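Local coordinates for protein 2-oxo-1,2-dihydroquinoline 8-monooxygenase, oxygenase component (Pseudomonas putida, PDB 1Z02) that hydroxylates 2-oxo-1,2-dihydroquinoline at its 8-position, as a trimeric oxygenase in which a Rieske [2Fe-2S] cluster is paired with a mononuclear iron site, at residues Q83-G88 with F110-E115; L91-T96 with S104-G109; D56-I61 with V69-N74; T137-H142 with F151-D156. All blocks are in the same frame, centred on the assembly; numbering follows the deposited sequence.

Interaction 1. Residues Q83-G88 with F110-E115. With FES (Fe2/s2 (inorganic) cluster), chain H.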
# COMPACT_ATOMS: atom_id res chain seq x y z
N GLN A 83 -3.69 -19.32 -14.89
CA GLN A 83 -4.22 -19.73 -13.59
C GLN A 83 -4.52 -21.22 -13.56
O GLN A 83 -5.42 -21.70 -14.24
CB GLN A 83 -5.51 -18.97 -13.27
CG GLN A 83 -6.13 -19.35 -11.92
CD GLN A 83 -7.56 -18.85 -11.78
OE1 GLN A 83 -8.47 -19.31 -12.48
NE2 GLN A 83 -7.77 -17.90 -10.87
N CYS A 84 -3.76 -21.96 -12.77
CA CYS A 84 -3.96 -23.40 -12.65
C CYS A 84 -5.27 -23.65 -11.91
O CYS A 84 -5.54 -22.98 -10.91
CB CYS A 84 -2.81 -24.03 -11.88
SG CYS A 84 -2.96 -25.83 -11.77
N LEU A 85 -6.06 -24.60 -12.42
CA LEU A 85 -7.37 -24.97 -11.84
C LEU A 85 -7.23 -25.62 -10.49
O LEU A 85 -8.17 -25.62 -9.71
CB LEU A 85 -8.08 -26.03 -12.67
CG LEU A 85 -8.08 -26.05 -14.17
CD1 LEU A 85 -8.86 -27.23 -14.72
CD2 LEU A 85 -8.64 -24.76 -14.60
N HIS A 86 -6.08 -26.25 -10.26
CA HIS A 86 -5.89 -26.92 -9.00
C HIS A 86 -5.90 -25.93 -7.85
O HIS A 86 -6.90 -25.83 -7.13
CB HIS A 86 -4.57 -27.70 -8.97
CG HIS A 86 -4.45 -28.60 -7.78
ND1 HIS A 86 -3.23 -28.95 -7.23
CD2 HIS A 86 -5.39 -29.21 -7.02
CE1 HIS A 86 -3.43 -29.73 -6.19
NE2 HIS A 86 -4.73 -29.90 -6.04
N ARG A 87 -4.80 -25.19 -7.68
CA ARG A 87 -4.71 -24.23 -6.59
C ARG A 87 -4.34 -22.80 -6.96
O ARG A 87 -3.72 -22.08 -6.18
CB ARG A 87 -3.79 -24.79 -5.50
CG ARG A 87 -4.24 -26.17 -5.05
CD ARG A 87 -3.61 -26.61 -3.75
NE ARG A 87 -4.01 -25.75 -2.64
CZ ARG A 87 -3.83 -26.05 -1.36
NH1 ARG A 87 -4.23 -25.21 -0.42
NH2 ARG A 87 -3.26 -27.20 -1.02
N GLY A 88 -4.73 -22.40 -8.17
CA GLY A 88 -4.55 -21.03 -8.64
C GLY A 88 -3.21 -20.40 -8.90
O GLY A 88 -3.10 -19.17 -8.98
N PHE A 110 -0.51 -30.22 -13.08
CA PHE A 110 -1.76 -30.20 -13.83
C PHE A 110 -1.30 -29.77 -15.21
O PHE A 110 -0.56 -28.79 -15.35
CB PHE A 110 -2.73 -29.18 -13.24
CG PHE A 110 -3.73 -29.76 -12.27
CD1 PHE A 110 -3.31 -30.59 -11.22
CD2 PHE A 110 -5.09 -29.47 -12.39
CE1 PHE A 110 -4.24 -31.12 -10.31
CE2 PHE A 110 -6.03 -29.99 -11.50
CZ PHE A 110 -5.61 -30.82 -10.45
N THR A 111 -1.70 -30.51 -16.24
CA THR A 111 -1.26 -30.20 -17.60
C THR A 111 -2.40 -29.86 -18.54
O THR A 111 -3.43 -30.55 -18.57
CB THR A 111 -0.44 -31.37 -18.16
OG1 THR A 111 0.61 -31.71 -17.24
CG2 THR A 111 0.17 -31.00 -19.49
N PHE A 112 -2.22 -28.80 -19.32
CA PHE A 112 -3.26 -28.35 -20.22
C PHE A 112 -2.86 -28.33 -21.69
O PHE A 112 -1.71 -28.08 -22.03
CB PHE A 112 -3.75 -26.96 -19.81
CG PHE A 112 -4.04 -26.85 -18.34
CD1 PHE A 112 -3.04 -26.45 -17.46
CD2 PHE A 112 -5.28 -27.20 -17.83
CE1 PHE A 112 -3.27 -26.41 -16.09
CE2 PHE A 112 -5.52 -27.16 -16.46
CZ PHE A 112 -4.52 -26.76 -15.59
N ASP A 113 -3.84 -28.62 -22.55
CA ASP A 113 -3.62 -28.63 -23.99
C ASP A 113 -3.60 -27.19 -24.49
O ASP A 113 -4.52 -26.42 -24.23
CB ASP A 113 -4.74 -29.40 -24.67
CG ASP A 113 -4.51 -29.54 -26.15
OD1 ASP A 113 -3.46 -29.97 -26.55
OD2 ASP A 113 -5.37 -29.22 -26.95
N LEU A 114 -2.54 -26.82 -25.19
CA LEU A 114 -2.39 -25.46 -25.70
C LEU A 114 -3.53 -25.01 -26.60
O LEU A 114 -3.91 -23.85 -26.60
CB LEU A 114 -1.08 -25.32 -26.46
CG LEU A 114 0.20 -25.37 -25.62
CD1 LEU A 114 1.40 -25.33 -26.54
CD2 LEU A 114 0.23 -24.20 -24.65
N GLU A 115 -4.09 -25.94 -27.37
CA GLU A 115 -5.16 -25.61 -28.29
C GLU A 115 -6.54 -25.45 -27.68
O GLU A 115 -7.22 -24.47 -27.93
CB GLU A 115 -5.27 -26.69 -29.36
CG GLU A 115 -6.38 -26.42 -30.35
CD GLU A 115 -5.84 -25.89 -31.64
OE1 GLU A 115 -5.07 -26.62 -32.29
OE2 GLU A 115 -6.16 -24.74 -32.01
FE1 FES H . -1.32 -27.90 -8.18
FE2 FES H . -1.11 -26.25 -10.23
S1 FES H . -0.93 -28.41 -10.26
S2 FES H . -1.42 -25.64 -8.13
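Cys84 and His86 each bind one iron of the Rieske cluster, and Phe110 packs against both. The metal bonds run from Cys84 SG to FE2 (2.4 Å) and from His86 ND1 to FE1 (2.4 Å); Cys105 and His108 complete the two iron sites. Cys84 SG accepts a long hydrogen bond from His86 N (3.5 Å, 153°). Aromatic packing holds the histidine: its CB sits over the centre of the Phe110 ring, 3.5 Å from the centroid, while the imidazole is slid off that ring, the two ring planes 9° apart. Because CG of His86 is anti to the backbone N (chi1 -170°), ND1 reaches the iron while Phe110 lies across one face of the imidazole; Arg87 CG takes the opposite face. Sulfur-aromatic contacts are looser, Cys84 SG lying obliquely to the Phe110 ring and at the edge of the Phe112 ring. Apolar packing is supplied by Leu85, whose CG meets Phe112 CE2 at 3.6 Å. Were Phe110 reduced to an alanine, one face of the His86 ring would probably lose its cover and a gap would open beside the cluster sulfide S1. His86 NE2 is hydrogen-bonded to Asp391 of the second subunit, so the chemistry implies a ligand fixed by metal, ring and a carboxylate that may polarise the imidazole.

Interaction 2. Residues L91-T96 with S104-G109. With FES (Fe2/s2 (inorganic) cluster), chain H.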
# COMPACT_ATOMS: atom_id res chain seq x y z
N LEU A 91 0.82 -20.21 -14.06
CA LEU A 91 1.65 -21.12 -14.82
C LEU A 91 2.93 -20.49 -15.36
O LEU A 91 3.97 -21.15 -15.43
CB LEU A 91 0.86 -21.71 -16.00
CG LEU A 91 -0.50 -22.34 -15.67
CD1 LEU A 91 -1.21 -22.70 -16.97
CD2 LEU A 91 -0.33 -23.57 -14.80
N SER A 92 2.85 -19.22 -15.74
CA SER A 92 3.97 -18.48 -16.31
C SER A 92 5.12 -18.17 -15.36
O SER A 92 6.19 -17.79 -15.81
CB SER A 92 3.47 -17.16 -16.91
OG SER A 92 3.05 -16.27 -15.89
N GLU A 93 4.93 -18.32 -14.06
CA GLU A 93 6.00 -17.98 -13.13
C GLU A 93 7.23 -18.87 -13.26
O GLU A 93 8.34 -18.45 -12.98
CB GLU A 93 5.47 -18.00 -11.69
CG GLU A 93 4.68 -16.75 -11.36
CD GLU A 93 4.43 -16.58 -9.89
OE1 GLU A 93 5.38 -16.76 -9.10
OE2 GLU A 93 3.30 -16.23 -9.51
N LYS A 94 7.01 -20.11 -13.68
CA LYS A 94 8.12 -21.03 -13.87
C LYS A 94 7.74 -21.93 -15.04
O LYS A 94 7.24 -23.04 -14.85
CB LYS A 94 8.36 -21.86 -12.61
CG LYS A 94 9.67 -22.58 -12.67
CD LYS A 94 9.95 -23.40 -11.45
CE LYS A 94 11.28 -24.10 -11.67
NZ LYS A 94 11.62 -25.09 -10.63
N PRO A 95 7.97 -21.46 -16.27
CA PRO A 95 7.66 -22.17 -17.51
C PRO A 95 8.06 -23.63 -17.50
O PRO A 95 9.25 -23.95 -17.46
CB PRO A 95 8.40 -21.37 -18.57
CG PRO A 95 8.31 -19.97 -18.02
CD PRO A 95 8.65 -20.19 -16.56
N THR A 96 7.06 -24.51 -17.55
CA THR A 96 7.27 -25.96 -17.52
C THR A 96 6.42 -26.66 -18.57
O THR A 96 5.21 -26.79 -18.41
CB THR A 96 6.92 -26.53 -16.14
OG1 THR A 96 7.71 -25.87 -15.13
CG2 THR A 96 7.19 -28.03 -16.09
N SER A 104 2.44 -27.26 -18.48
CA SER A 104 2.09 -27.80 -17.18
C SER A 104 2.29 -26.80 -16.07
O SER A 104 3.03 -25.83 -16.21
CB SER A 104 2.94 -29.03 -16.88
OG SER A 104 2.74 -30.03 -17.87
N CYS A 105 1.59 -27.04 -14.96
CA CYS A 105 1.73 -26.19 -13.81
C CYS A 105 2.97 -26.72 -13.10
O CYS A 105 3.12 -27.94 -12.95
CB CYS A 105 0.52 -26.30 -12.89
SG CYS A 105 0.70 -25.33 -11.37
N TRP A 106 3.84 -25.81 -12.68
CA TRP A 106 5.08 -26.18 -12.01
C TRP A 106 4.93 -26.64 -10.57
O TRP A 106 5.93 -26.97 -9.92
CB TRP A 106 6.07 -25.01 -12.05
CG TRP A 106 5.48 -23.69 -11.63
CD1 TRP A 106 4.76 -22.83 -12.40
CD2 TRP A 106 5.59 -23.09 -10.33
NE1 TRP A 106 4.41 -21.72 -11.67
CE2 TRP A 106 4.91 -21.85 -10.40
CE3 TRP A 106 6.19 -23.47 -9.13
CZ2 TRP A 106 4.82 -20.99 -9.29
CZ3 TRP A 106 6.10 -22.61 -8.03
CH2 TRP A 106 5.42 -21.39 -8.13
N TYR A 107 3.72 -26.67 -10.05
CA TYR A 107 3.55 -27.12 -8.68
C TYR A 107 3.28 -28.62 -8.63
O TYR A 107 4.17 -29.38 -8.28
CB TYR A 107 2.42 -26.35 -7.98
CG TYR A 107 2.44 -26.47 -6.47
CD1 TYR A 107 1.49 -25.83 -5.68
CD2 TYR A 107 3.41 -27.24 -5.83
CE1 TYR A 107 1.50 -25.96 -4.30
CE2 TYR A 107 3.42 -27.38 -4.46
CZ TYR A 107 2.47 -26.74 -3.69
OH TYR A 107 2.48 -26.91 -2.33
N HIS A 108 2.08 -29.05 -9.01
CA HIS A 108 1.75 -30.47 -8.98
C HIS A 108 1.64 -31.11 -10.35
O HIS A 108 1.32 -32.29 -10.47
CB HIS A 108 0.45 -30.71 -8.22
CG HIS A 108 0.46 -30.20 -6.81
ND1 HIS A 108 -0.04 -28.97 -6.46
CD2 HIS A 108 0.92 -30.76 -5.67
CE1 HIS A 108 0.12 -28.78 -5.16
NE2 HIS A 108 0.70 -29.86 -4.66
N GLY A 109 1.86 -30.34 -11.41
CA GLY A 109 1.81 -30.91 -12.73
C GLY A 109 0.50 -30.98 -13.50
O GLY A 109 0.42 -31.75 -14.47
FE1 FES H . -1.32 -27.90 -8.18
FE2 FES H . -1.11 -26.25 -10.23
S1 FES H . -0.93 -28.41 -10.26
S2 FES H . -1.42 -25.64 -8.13
O HOH W 1 4.38 -23.70 -16.82
O HOH W 2 8.54 -26.32 -10.22
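Trp106 lies against the backbone and side chains of residues 91-96 and has the largest buried surface of this contact. Lys94 CB stands over one face of the indole, 3.7 Å from the centroid of the five-membered ring and 15° off its normal, whereas the Leu91 carbonyl oxygen comes to the ring's edge. The indole is placed there by a chi1 of 49°, which sets CG between the backbone N and carbonyl carbon; its NE1 is hydrogen-bonded to Arg90 O. Thr96 crosses Trp106 at about a right angle, OG1 lying 3.6 Å from Trp106 CB while it donates to Lys94 O (2.9 Å). Thr96 O accepts from Ser104 N at 2.8 Å. Leu91 pushes its CD2 methyl against Cys105 CB at 3.4 Å, closer than usual for two carbons, just behind the sulfur that binds FE2. A water links the two segments, accepting from Thr96 N and donating to the carbonyls of Leu91 and Ser104. Cys105 SG accepts from Tyr107 N (3.6 Å, 164°). The Rieske cluster-binding loop, whose Cys105 and His108 each bind an iron, is thus braced by apolar packing behind its cysteine, and the N-H directed at the thiolate would probably stabilise its charge.

Interaction 3. Residues D56-I61 with V69-N74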
# COMPACT_ATOMS: atom_id res chain seq x y z
N ASP A 56 9.55 -21.57 -28.07
CA ASP A 56 9.62 -22.22 -26.77
C ASP A 56 9.63 -21.29 -25.58
O ASP A 56 9.78 -21.72 -24.44
CB ASP A 56 10.85 -23.14 -26.70
CG ASP A 56 10.53 -24.58 -27.08
OD1 ASP A 56 11.49 -25.35 -27.31
OD2 ASP A 56 9.33 -24.94 -27.14
N GLN A 57 9.46 -19.99 -25.83
CA GLN A 57 9.43 -19.04 -24.73
C GLN A 57 8.00 -18.97 -24.18
O GLN A 57 7.03 -19.12 -24.93
CB GLN A 57 9.88 -17.66 -25.19
CG GLN A 57 10.16 -16.70 -24.04
CD GLN A 57 10.68 -15.36 -24.50
OE1 GLN A 57 11.09 -15.20 -25.65
NE2 GLN A 57 10.69 -14.39 -23.59
N VAL A 58 7.88 -18.76 -22.88
CA VAL A 58 6.59 -18.65 -22.21
C VAL A 58 6.57 -17.32 -21.49
O VAL A 58 7.57 -16.92 -20.90
CB VAL A 58 6.39 -19.79 -21.18
CG1 VAL A 58 5.11 -19.55 -20.37
CG2 VAL A 58 6.31 -21.13 -21.91
N GLN A 59 5.45 -16.62 -21.55
CA GLN A 59 5.35 -15.32 -20.91
C GLN A 59 3.94 -15.03 -20.38
O GLN A 59 2.95 -15.24 -21.08
CB GLN A 59 5.74 -14.22 -21.90
CG GLN A 59 5.67 -12.82 -21.32
CD GLN A 59 6.77 -12.55 -20.32
OE1 GLN A 59 7.95 -12.60 -20.65
NE2 GLN A 59 6.39 -12.25 -19.08
N GLY A 60 3.86 -14.53 -19.15
CA GLY A 60 2.57 -14.21 -18.57
C GLY A 60 2.32 -12.71 -18.56
O GLY A 60 3.24 -11.92 -18.33
N ILE A 61 1.07 -12.32 -18.82
CA ILE A 61 0.65 -10.92 -18.82
C ILE A 61 -0.73 -10.83 -18.16
O ILE A 61 -1.26 -11.83 -17.66
CB ILE A 61 0.53 -10.36 -20.27
CG1 ILE A 61 -0.50 -11.17 -21.06
CG2 ILE A 61 1.87 -10.41 -20.96
CD1 ILE A 61 -0.65 -10.73 -22.51
N VAL A 69 -1.27 -16.45 -20.19
CA VAL A 69 0.06 -16.97 -20.42
C VAL A 69 0.17 -17.37 -21.89
O VAL A 69 -0.75 -17.96 -22.46
CB VAL A 69 0.35 -18.19 -19.51
CG1 VAL A 69 -0.69 -19.27 -19.76
CG2 VAL A 69 1.76 -18.72 -19.76
N LEU A 70 1.29 -17.00 -22.52
CA LEU A 70 1.50 -17.31 -23.93
C LEU A 70 2.76 -18.14 -24.14
O LEU A 70 3.74 -18.03 -23.40
CB LEU A 70 1.63 -16.03 -24.77
CG LEU A 70 0.50 -14.98 -24.78
CD1 LEU A 70 0.61 -14.09 -23.56
CD2 LEU A 70 0.60 -14.17 -26.04
N ARG A 71 2.71 -18.99 -25.16
CA ARG A 71 3.84 -19.84 -25.51
C ARG A 71 3.91 -20.02 -27.02
O ARG A 71 2.87 -20.18 -27.66
CB ARG A 71 3.74 -21.22 -24.85
CG ARG A 71 4.93 -22.12 -25.20
CD ARG A 71 4.71 -23.57 -24.83
NE ARG A 71 5.88 -24.38 -25.19
CZ ARG A 71 5.87 -25.71 -25.30
NH1 ARG A 71 6.99 -26.35 -25.63
NH2 ARG A 71 4.76 -26.40 -25.11
N ARG A 72 5.11 -19.98 -27.58
CA ARG A 72 5.26 -20.17 -29.02
C ARG A 72 5.80 -21.57 -29.26
O ARG A 72 6.84 -21.94 -28.72
CB ARG A 72 6.22 -19.16 -29.63
CG ARG A 72 6.36 -19.32 -31.15
CD ARG A 72 7.51 -18.47 -31.71
NE ARG A 72 7.33 -17.03 -31.49
CZ ARG A 72 6.47 -16.27 -32.17
NH1 ARG A 72 6.38 -14.98 -31.90
NH2 ARG A 72 5.71 -16.80 -33.12
N VAL A 73 5.07 -22.36 -30.05
CA VAL A 73 5.50 -23.71 -30.36
C VAL A 73 5.42 -23.94 -31.87
O VAL A 73 4.35 -23.76 -32.46
CB VAL A 73 4.64 -24.76 -29.66
CG1 VAL A 73 5.19 -26.15 -29.95
CG2 VAL A 73 4.65 -24.52 -28.17
N ASN A 74 6.54 -24.32 -32.47
CA ASN A 74 6.60 -24.55 -33.91
C ASN A 74 6.18 -23.28 -34.65
O ASN A 74 5.47 -23.34 -35.65
CB ASN A 74 5.69 -25.71 -34.33
CG ASN A 74 6.10 -27.03 -33.70
OD1 ASN A 74 7.28 -27.37 -33.64
ND2 ASN A 74 5.11 -27.79 -33.24
O HOH W 3 8.50 -23.78 -24.35
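A two-stranded antiparallel hairpin of the Rieske domain, strands 58-63 and 66-73, brings these segments together; the axes of strands 58-61 and 69-73 approach to 4.6 Å, their N-to-C directions 157° apart. Gln59 and Leu70 form the hydrogen-bonded pair, with Gln59 N to Leu70 O at 2.9 Å and Leu70 N to Gln59 O at 2.8 Å. Non-hydrogen-bonded pairs flank it, Val58 with Arg71 and Gly60 with Val69. On the face carrying Val58, Val69 and Arg71, Val58 CG1 meets Val69 CG2 (3.5 Å) and its other methyl, CG2, rests on Arg71 CG. The face of Leu70 brings Leu70 CD1 to Ile61 CD1 (3.7 Å). With its chain extended and CG anti to the backbone N (chi1 -180°), Arg71 runs alongside Asp56, and NH1 forms a salt bridge with Asp56 OD2 (3.1 Å). That oxygen is approached on its syn side but 34° out of the carboxylate plane. A water accepts from Arg71 NE and donates to Asp56 OD2, while NH2 bonds to Thr99 O, so all three guanidinium nitrogens have partners. Strand 76-81 pairs with the far side of 66-73, making the three-stranded antiparallel meander that is part of the Rieske fold's beta scaffold.

Interaction 4. Residues T137-H142 with F151-D156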
# COMPACT_ATOMS: atom_id res chain seq x y z
N THR A 137 -9.41 -21.54 -19.74
CA THR A 137 -9.88 -20.76 -20.88
C THR A 137 -8.79 -20.56 -21.94
O THR A 137 -7.60 -20.43 -21.61
CB THR A 137 -10.36 -19.36 -20.42
OG1 THR A 137 -11.30 -19.50 -19.35
CG2 THR A 137 -11.03 -18.61 -21.58
N THR A 138 -9.19 -20.56 -23.21
CA THR A 138 -8.26 -20.32 -24.30
C THR A 138 -8.55 -18.94 -24.87
O THR A 138 -9.69 -18.49 -24.86
CB THR A 138 -8.42 -21.34 -25.47
OG1 THR A 138 -9.72 -21.18 -26.05
CG2 THR A 138 -8.24 -22.76 -24.98
N TYR A 139 -7.52 -18.27 -25.36
CA TYR A 139 -7.70 -16.95 -25.95
C TYR A 139 -7.16 -16.94 -27.37
O TYR A 139 -5.98 -17.21 -27.61
CB TYR A 139 -7.00 -15.88 -25.10
CG TYR A 139 -7.50 -15.87 -23.68
CD1 TYR A 139 -6.82 -16.56 -22.68
CD2 TYR A 139 -8.70 -15.25 -23.35
CE1 TYR A 139 -7.33 -16.63 -21.39
CE2 TYR A 139 -9.23 -15.33 -22.07
CZ TYR A 139 -8.53 -16.02 -21.09
OH TYR A 139 -9.05 -16.09 -19.82
N PRO A 140 -8.02 -16.63 -28.35
CA PRO A 140 -7.60 -16.60 -29.75
C PRO A 140 -6.42 -15.67 -29.97
O PRO A 140 -6.42 -14.56 -29.45
CB PRO A 140 -8.85 -16.12 -30.49
CG PRO A 140 -9.96 -16.63 -29.65
CD PRO A 140 -9.47 -16.35 -28.24
N VAL A 141 -5.44 -16.12 -30.74
CA VAL A 141 -4.27 -15.31 -31.03
C VAL A 141 -4.16 -15.02 -32.51
O VAL A 141 -4.41 -15.88 -33.35
CB VAL A 141 -2.97 -16.02 -30.60
CG1 VAL A 141 -1.76 -15.21 -31.02
CG2 VAL A 141 -2.97 -16.22 -29.08
N HIS A 142 -3.76 -13.79 -32.82
CA HIS A 142 -3.55 -13.38 -34.19
C HIS A 142 -2.26 -12.56 -34.24
O HIS A 142 -2.24 -11.39 -33.86
CB HIS A 142 -4.73 -12.55 -34.69
CG HIS A 142 -4.63 -12.21 -36.15
ND1 HIS A 142 -5.73 -11.95 -36.93
CD2 HIS A 142 -3.56 -12.06 -36.96
CE1 HIS A 142 -5.34 -11.67 -38.16
NE2 HIS A 142 -4.03 -11.73 -38.20
N PHE A 151 -7.32 -12.16 -28.20
CA PHE A 151 -8.73 -11.83 -28.02
C PHE A 151 -9.07 -12.16 -26.56
O PHE A 151 -9.34 -13.33 -26.23
CB PHE A 151 -9.61 -12.65 -28.96
CG PHE A 151 -11.06 -12.25 -28.94
CD1 PHE A 151 -11.47 -11.04 -29.48
CD2 PHE A 151 -12.02 -13.07 -28.35
CE1 PHE A 151 -12.80 -10.64 -29.43
CE2 PHE A 151 -13.36 -12.68 -28.29
CZ PHE A 151 -13.75 -11.47 -28.84
N VAL A 152 -9.05 -11.14 -25.71
CA VAL A 152 -9.35 -11.31 -24.29
C VAL A 152 -10.86 -11.40 -24.12
O VAL A 152 -11.58 -10.42 -24.31
CB VAL A 152 -8.79 -10.14 -23.47
CG1 VAL A 152 -8.90 -10.44 -21.96
CG2 VAL A 152 -7.34 -9.89 -23.85
N ARG A 153 -11.34 -12.58 -23.75
CA ARG A 153 -12.77 -12.82 -23.61
C ARG A 153 -13.18 -13.43 -22.28
O ARG A 153 -12.35 -13.94 -21.53
CB ARG A 153 -13.24 -13.75 -24.74
CG ARG A 153 -12.45 -15.05 -24.78
CD ARG A 153 -13.08 -16.09 -25.68
NE ARG A 153 -12.26 -17.30 -25.75
CZ ARG A 153 -12.56 -18.34 -26.51
NH1 ARG A 153 -11.76 -19.40 -26.53
NH2 ARG A 153 -13.66 -18.33 -27.26
N GLU A 154 -14.48 -13.38 -22.00
CA GLU A 154 -15.03 -13.97 -20.78
C GLU A 154 -14.99 -15.48 -21.01
O GLU A 154 -15.00 -15.94 -22.15
CB GLU A 154 -16.48 -13.54 -20.57
CG GLU A 154 -16.74 -12.06 -20.70
CD GLU A 154 -18.22 -11.73 -20.60
OE1 GLU A 154 -18.74 -11.63 -19.47
OE2 GLU A 154 -18.86 -11.59 -21.65
N ASP A 155 -14.97 -16.24 -19.92
CA ASP A 155 -14.92 -17.70 -19.98
C ASP A 155 -15.98 -18.33 -20.87
O ASP A 155 -15.73 -19.35 -21.51
CB ASP A 155 -15.05 -18.28 -18.58
CG ASP A 155 -13.85 -17.97 -17.69
OD1 ASP A 155 -13.93 -18.24 -16.49
OD2 ASP A 155 -12.84 -17.47 -18.20
N ASP A 156 -17.16 -17.73 -20.92
CA ASP A 156 -18.25 -18.29 -21.71
C ASP A 156 -18.49 -17.72 -23.12
O ASP A 156 -19.49 -18.07 -23.76
CB ASP A 156 -19.56 -18.21 -20.90
CG ASP A 156 -19.94 -16.78 -20.53
OD1 ASP A 156 -20.98 -16.61 -19.84
OD2 ASP A 156 -19.21 -15.84 -20.91
O HOH W 4 -13.70 -21.44 -20.74
O HOH W 5 -11.70 -15.14 -19.34
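The Arg153 guanidinium has Pro140 CD over one face and the Thr138 carbonyl at its edge, and the Tyr139 ring has the carbonyl oxygens of Phe151 and Arg153 at its edge. Pro140 CD also approaches the edge of the Phe151 ring, and packs against Phe151 CB at 3.8 Å. Two nitrogens of Arg153 grip one acceptor side-on: NE donates to Thr138 O at 3.0 Å and NH1 to the same oxygen at 2.8 Å. Both bonds lie in the guanidinium plane, but NE comes nearly head-on to the carbonyl whereas NH1 sits 52° above the carbonyl plane. NH1 also donates a weak, bent bond to Thr138 OG1. Arg153 CG lies between the backbone N and the carbonyl carbon (chi1 55°), and the chain, extended from there to NE, carries the guanidinium to Thr138. Thr137 OG1 donates to Asp155 OD2 (2.8 Å), meeting the carboxylate from above its plane, and a water joins that oxygen with Tyr139 OH and Arg153 O. At the hairpin end, Phe151 N donates to Pro140 O at 2.9 Å. A leucine at Arg153 would probably leave Thr138 O without its two donors and Asp159, the salt-bridge mate of NH2, without its charge partner. Asp155 is likewise salt-bridged, to Lys81. Side-chain donors and water thus join the two segments where they extend the beta hairpin of strands 141-144 and 147-152 beyond its paired strands.

In chain order the contacts run interaction 3, 1, 2, 4, with the segments of interaction 2 lying between those of interaction 1. Interactions 1 and 2 form the two halves of the cluster site: their centres are about 9 Å apart, and each supplies one cysteine and one histidine. A probable hydrogen bond from Cys105 N to Phe110 O (2.8 Å) links them, and both touch the second subunit. Interaction 3, in the sheet of strands 58-63, 66-73 and 76-81, lies about 12 Å from interaction 2 between centres, with Ser92 packed on Gly60 and Val69. Interaction 4 belongs to the sheet of strands 43-49, 141-144 and 147-152, about 20 Å from interaction 2 between centres. The cluster site, not the segments of interactions 3 and 4, meets the second subunit.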